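Local coordinates for uncharacterized protein (Arthrobacter sp., PDB 3KOP) that is of unknown function but adopts a cyclophilin-like fold and belongs to the DUF3830 family, at residues N87-C98 / W146-I155. Numbering follows the deposited sequence. Where two conformers were deposited one is given.
Sequences NTTVTPIPGDVC and WVPGNVFATI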
loop_
_atom_site.group_PDB
_atom_site.type_symbol
_atom_site.label_atom_id
_atom_site.label_comp_id
_atom_site.label_asym_id
_atom_site.label_seq_id
_atom_site.Cartn_x
_atom_site.Cartn_y
_atom_site.Cartn_z
ATOM N N ASN F 87 20.363 2.052 3.249
ATOM C CA ASN F 87 20.107 1.717 1.859
ATOM C C ASN F 87 18.903 0.791 1.699
ATOM O O ASN F 87 18.963 -0.211 0.970
ATOM C CB ASN F 87 21.344 1.053 1.243
ATOM C CG ASN F 87 21.366 1.112 -0.261
ATOM O OD1 ASN F 87 21.077 2.147 -0.847
ATOM N ND2 ASN F 87 21.779 0.020 -0.904
ATOM N N THR F 88 17.814 1.132 2.374
ATOM C CA THR F 88 16.680 0.233 2.449
ATOM C C THR F 88 15.823 0.239 1.188
ATOM O O THR F 88 15.779 1.231 0.396
ATOM C CB THR F 88 15.821 0.537 3.678
ATOM O OG1 THR F 88 15.181 1.790 3.505
ATOM C CG2 THR F 88 16.702 0.617 4.993
ATOM N N THR F 89 15.171 -0.897 0.994
ATOM C CA THR F 89 14.147 -1.051 -0.015
ATOM C C THR F 89 12.914 -1.793 0.543
ATOM O O THR F 89 13.012 -2.628 1.476
ATOM C CB THR F 89 14.704 -1.808 -1.258
ATOM O OG1 THR F 89 13.769 -1.728 -2.342
ATOM C CG2 THR F 89 14.994 -3.267 -0.893
ATOM N N VAL F 90 11.750 -1.470 -0.021
ATOM C CA VAL F 90 10.605 -2.380 0.087
ATOM C C VAL F 90 10.222 -2.978 -1.254
ATOM O O VAL F 90 9.229 -3.704 -1.348
ATOM C CB VAL F 90 9.388 -1.755 0.773
ATOM C CG1 VAL F 90 9.735 -1.527 2.293
ATOM C CG2 VAL F 90 8.931 -0.448 0.061
ATOM N N THR F 91 11.022 -2.664 -2.278
ATOM C CA THR F 91 10.848 -3.118 -3.630
ATOM C C THR F 91 12.166 -3.746 -4.085
ATOM O O THR F 91 12.809 -3.219 -4.980
ATOM C CB THR F 91 10.454 -1.943 -4.590
ATOM O OG1 THR F 91 11.403 -0.871 -4.505
ATOM C CG2 THR F 91 9.063 -1.394 -4.251
ATOM N N PRO F 92 12.557 -4.891 -3.477
ATOM C CA PRO F 92 13.800 -5.491 -3.903
ATOM C C PRO F 92 13.767 -6.013 -5.340
ATOM O O PRO F 92 12.715 -6.467 -5.841
ATOM C CB PRO F 92 13.998 -6.630 -2.909
ATOM C CG PRO F 92 12.641 -6.990 -2.454
ATOM C CD PRO F 92 11.838 -5.748 -2.520
ATOM N N ILE F 93 14.926 -5.962 -5.985
ATOM C CA ILE F 93 15.053 -6.275 -7.401
ATOM C C ILE F 93 16.003 -7.445 -7.642
ATOM O O ILE F 93 16.727 -7.849 -6.720
ATOM C CB ILE F 93 15.517 -5.049 -8.175
ATOM C CG1 ILE F 93 16.995 -4.757 -7.903
ATOM C CG2 ILE F 93 14.633 -3.869 -7.830
ATOM C CD1 ILE F 93 17.550 -3.570 -8.778
ATOM N N PRO F 94 15.975 -8.022 -8.879
ATOM C CA PRO F 94 16.818 -9.193 -9.096
ATOM C C PRO F 94 18.275 -8.857 -8.787
ATOM O O PRO F 94 18.759 -7.813 -9.167
ATOM C CB PRO F 94 16.638 -9.497 -10.588
ATOM C CG PRO F 94 15.285 -8.942 -10.927
ATOM C CD PRO F 94 15.150 -7.722 -10.059
ATOM N N GLY F 95 18.925 -9.734 -8.071
ATOM C CA GLY F 95 20.305 -9.550 -7.672
ATOM C C GLY F 95 20.532 -8.899 -6.334
ATOM O O GLY F 95 21.642 -8.925 -5.843
ATOM N N ASP F 96 19.517 -8.293 -5.734
ATOM C CA ASP F 96 19.667 -7.698 -4.406
ATOM C C ASP F 96 19.954 -8.748 -3.340
ATOM O O ASP F 96 19.377 -9.875 -3.328
ATOM C CB ASP F 96 18.404 -7.016 -3.919
ATOM C CG ASP F 96 18.160 -5.663 -4.512
ATOM O OD1 ASP F 96 19.064 -5.040 -5.116
ATOM O OD2 ASP F 96 17.002 -5.208 -4.318
ATOM N N VAL F 97 20.809 -8.343 -2.427
ATOM C CA VAL F 97 21.084 -9.097 -1.232
ATOM C C VAL F 97 20.773 -8.207 -0.065
ATOM O O VAL F 97 21.308 -7.076 0.061
ATOM C CB VAL F 97 22.542 -9.658 -1.169
ATOM C CG1 VAL F 97 22.695 -10.556 0.054
ATOM C CG2 VAL F 97 22.920 -10.393 -2.455
ATOM N N CYS F 98 19.867 -8.682 0.789
ATOM C CA CYS F 98 19.311 -7.861 1.864
ATOM C C CYS F 98 19.601 -8.370 3.276
ATOM O O CYS F 98 19.726 -9.577 3.504
ATOM C CB CYS F 98 17.804 -7.766 1.690
ATOM S SG CYS F 98 17.307 -6.725 0.298
ATOM N N TRP F 146 4.880 -2.964 6.029
ATOM C CA TRP F 146 6.140 -2.880 5.328
ATOM C C TRP F 146 7.303 -3.386 6.192
ATOM O O TRP F 146 7.355 -3.103 7.386
ATOM C CB TRP F 146 6.409 -1.432 4.874
ATOM C CG TRP F 146 5.418 -0.897 3.887
ATOM C CD1 TRP F 146 4.448 0.052 4.127
ATOM C CD2 TRP F 146 5.321 -1.215 2.485
ATOM N NE1 TRP F 146 3.750 0.313 2.977
ATOM C CE2 TRP F 146 4.236 -0.473 1.966
ATOM C CE3 TRP F 146 5.999 -2.091 1.640
ATOM C CZ2 TRP F 146 3.877 -0.513 0.617
ATOM C CZ3 TRP F 146 5.646 -2.140 0.288
ATOM C CH2 TRP F 146 4.586 -1.357 -0.209
ATOM N N VAL F 147 8.188 -4.167 5.579
ATOM C CA VAL F 147 9.364 -4.738 6.222
ATOM C C VAL F 147 10.615 -4.370 5.397
ATOM O O VAL F 147 11.110 -5.187 4.627
ATOM C CB VAL F 147 9.254 -6.283 6.262
ATOM C CG1 VAL F 147 10.404 -6.891 7.075
ATOM C CG2 VAL F 147 7.867 -6.714 6.802
ATOM N N PRO F 148 11.115 -3.143 5.524
ATOM C CA PRO F 148 12.255 -2.777 4.707
ATOM C C PRO F 148 13.510 -3.601 4.990
ATOM O O PRO F 148 13.772 -3.964 6.147
ATOM C CB PRO F 148 12.483 -1.294 5.027
ATOM C CG PRO F 148 11.276 -0.829 5.843
ATOM C CD PRO F 148 10.679 -2.060 6.440
ATOM N N GLY F 149 14.247 -3.922 3.930
ATOM C CA GLY F 149 15.509 -4.618 4.036
ATOM C C GLY F 149 16.663 -3.701 3.643
ATOM O O GLY F 149 16.544 -2.902 2.712
ATOM N N ASN F 150 17.798 -3.824 4.345
ATOM C CA ASN F 150 19.031 -3.099 3.942
ATOM C C ASN F 150 19.634 -3.806 2.736
ATOM O O ASN F 150 19.996 -4.992 2.824
ATOM C CB ASN F 150 20.113 -3.095 5.052
ATOM C CG ASN F 150 19.762 -2.250 6.268
ATOM O OD1 ASN F 150 18.675 -1.682 6.363
ATOM N ND2 ASN F 150 20.721 -2.118 7.193
ATOM N N VAL F 151 19.771 -3.113 1.614
ATOM C CA VAL F 151 20.373 -3.710 0.414
ATOM C C VAL F 151 21.883 -3.498 0.542
ATOM O O VAL F 151 22.377 -2.355 0.491
ATOM C CB VAL F 151 19.872 -3.057 -0.917
ATOM C CG1 VAL F 151 20.639 -3.645 -2.134
ATOM C CG2 VAL F 151 18.348 -3.200 -1.094
ATOM N N PHE F 152 22.630 -4.592 0.719
ATOM C CA PHE F 152 24.065 -4.455 1.034
ATOM C C PHE F 152 25.007 -5.140 0.044
ATOM O O PHE F 152 26.228 -5.021 0.157
ATOM C CB PHE F 152 24.344 -4.955 2.477
ATOM C CG PHE F 152 24.354 -6.461 2.622
ATOM C CD1 PHE F 152 23.179 -7.157 2.915
ATOM C CD2 PHE F 152 25.535 -7.181 2.482
ATOM C CE1 PHE F 152 23.174 -8.503 3.054
ATOM C CE2 PHE F 152 25.521 -8.559 2.607
ATOM C CZ PHE F 152 24.343 -9.218 2.890
ATOM N N ALA F 153 24.445 -5.850 -0.918
ATOM C CA ALA F 153 25.224 -6.470 -1.956
ATOM C C ALA F 153 24.390 -6.679 -3.198
ATOM O O ALA F 153 23.130 -6.673 -3.148
ATOM C CB ALA F 153 25.827 -7.771 -1.491
ATOM N N THR F 154 25.089 -6.814 -4.314
ATOM C CA THR F 154 24.427 -7.065 -5.574
ATOM C C THR F 154 25.144 -8.157 -6.339
ATOM O O THR F 154 26.378 -8.149 -6.497
ATOM C CB THR F 154 24.297 -5.789 -6.408
ATOM O OG1 THR F 154 23.315 -6.011 -7.423
ATOM C CG2 THR F 154 25.641 -5.384 -7.039
ATOM N N ILE F 155 24.363 -9.148 -6.765
ATOM C CA ILE F 155 24.911 -10.321 -7.462
ATOM C C ILE F 155 25.458 -9.899 -8.820
ATOM O O ILE F 155 24.735 -9.339 -9.647
ATOM C CB ILE F 155 23.881 -11.473 -7.539
ATOM C CG1 ILE F 155 23.532 -11.944 -6.112
ATOM C CG2 ILE F 155 24.442 -12.665 -8.351
ATOM C CD1 ILE F 155 22.348 -12.880 -6.041
HETATM O O HOH W 1 20.453 -5.880 -8.089
HETATM O O HOH W 2 21.654 -4.776 -5.255
#
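The backbone O of Ala153 accepts a bent hydrogen bond from Val97 N at 2.9 Å, the donor above the carbonyl plane, and a water held near Asp96 OD1 lies 3.2 Å from the same oxygen, its protons contested. One residue earlier, Phe152 N points nearly along the C=O axis of Val97, 2.9 Å from its O. Phe152 and Ala153 therefore both face Val97, a classic beta bulge. The Phe152 side chain, with CG between the backbone N and the carbonyl carbon (chi1 76°), brings CZ to 3.5 Å from Val97 CG1, while its ring edge meets the Cys98 carbonyl carbon; Leu39 and Tyr99 touch the same side chain.

On the other edge of strand 149-155, Asn87 bonds to Val151 twice. Its ND2 gives Val151 O an almost straight bond (2.8 Å, 177°) lying in the amide plane, and its backbone O accepts Val151 N from above the carbonyl plane. Thr89 and Gly149 form a hydrogen-bonded antiparallel pair. Between the two runs sits Val151, whose CG2 presses tightly on Thr89 CG2 (3.4 Å) while CG1 rests against Asp96 OD1. Asp96 OD2 accepts Ile93 N across the type II turn and forms a salt bridge with Arg135 of a neighbouring subunit. Segment 87-98 thus loops round to flank one strand with two antiparallel partners, part of the antiparallel sheet of this cyclophilin-like fold.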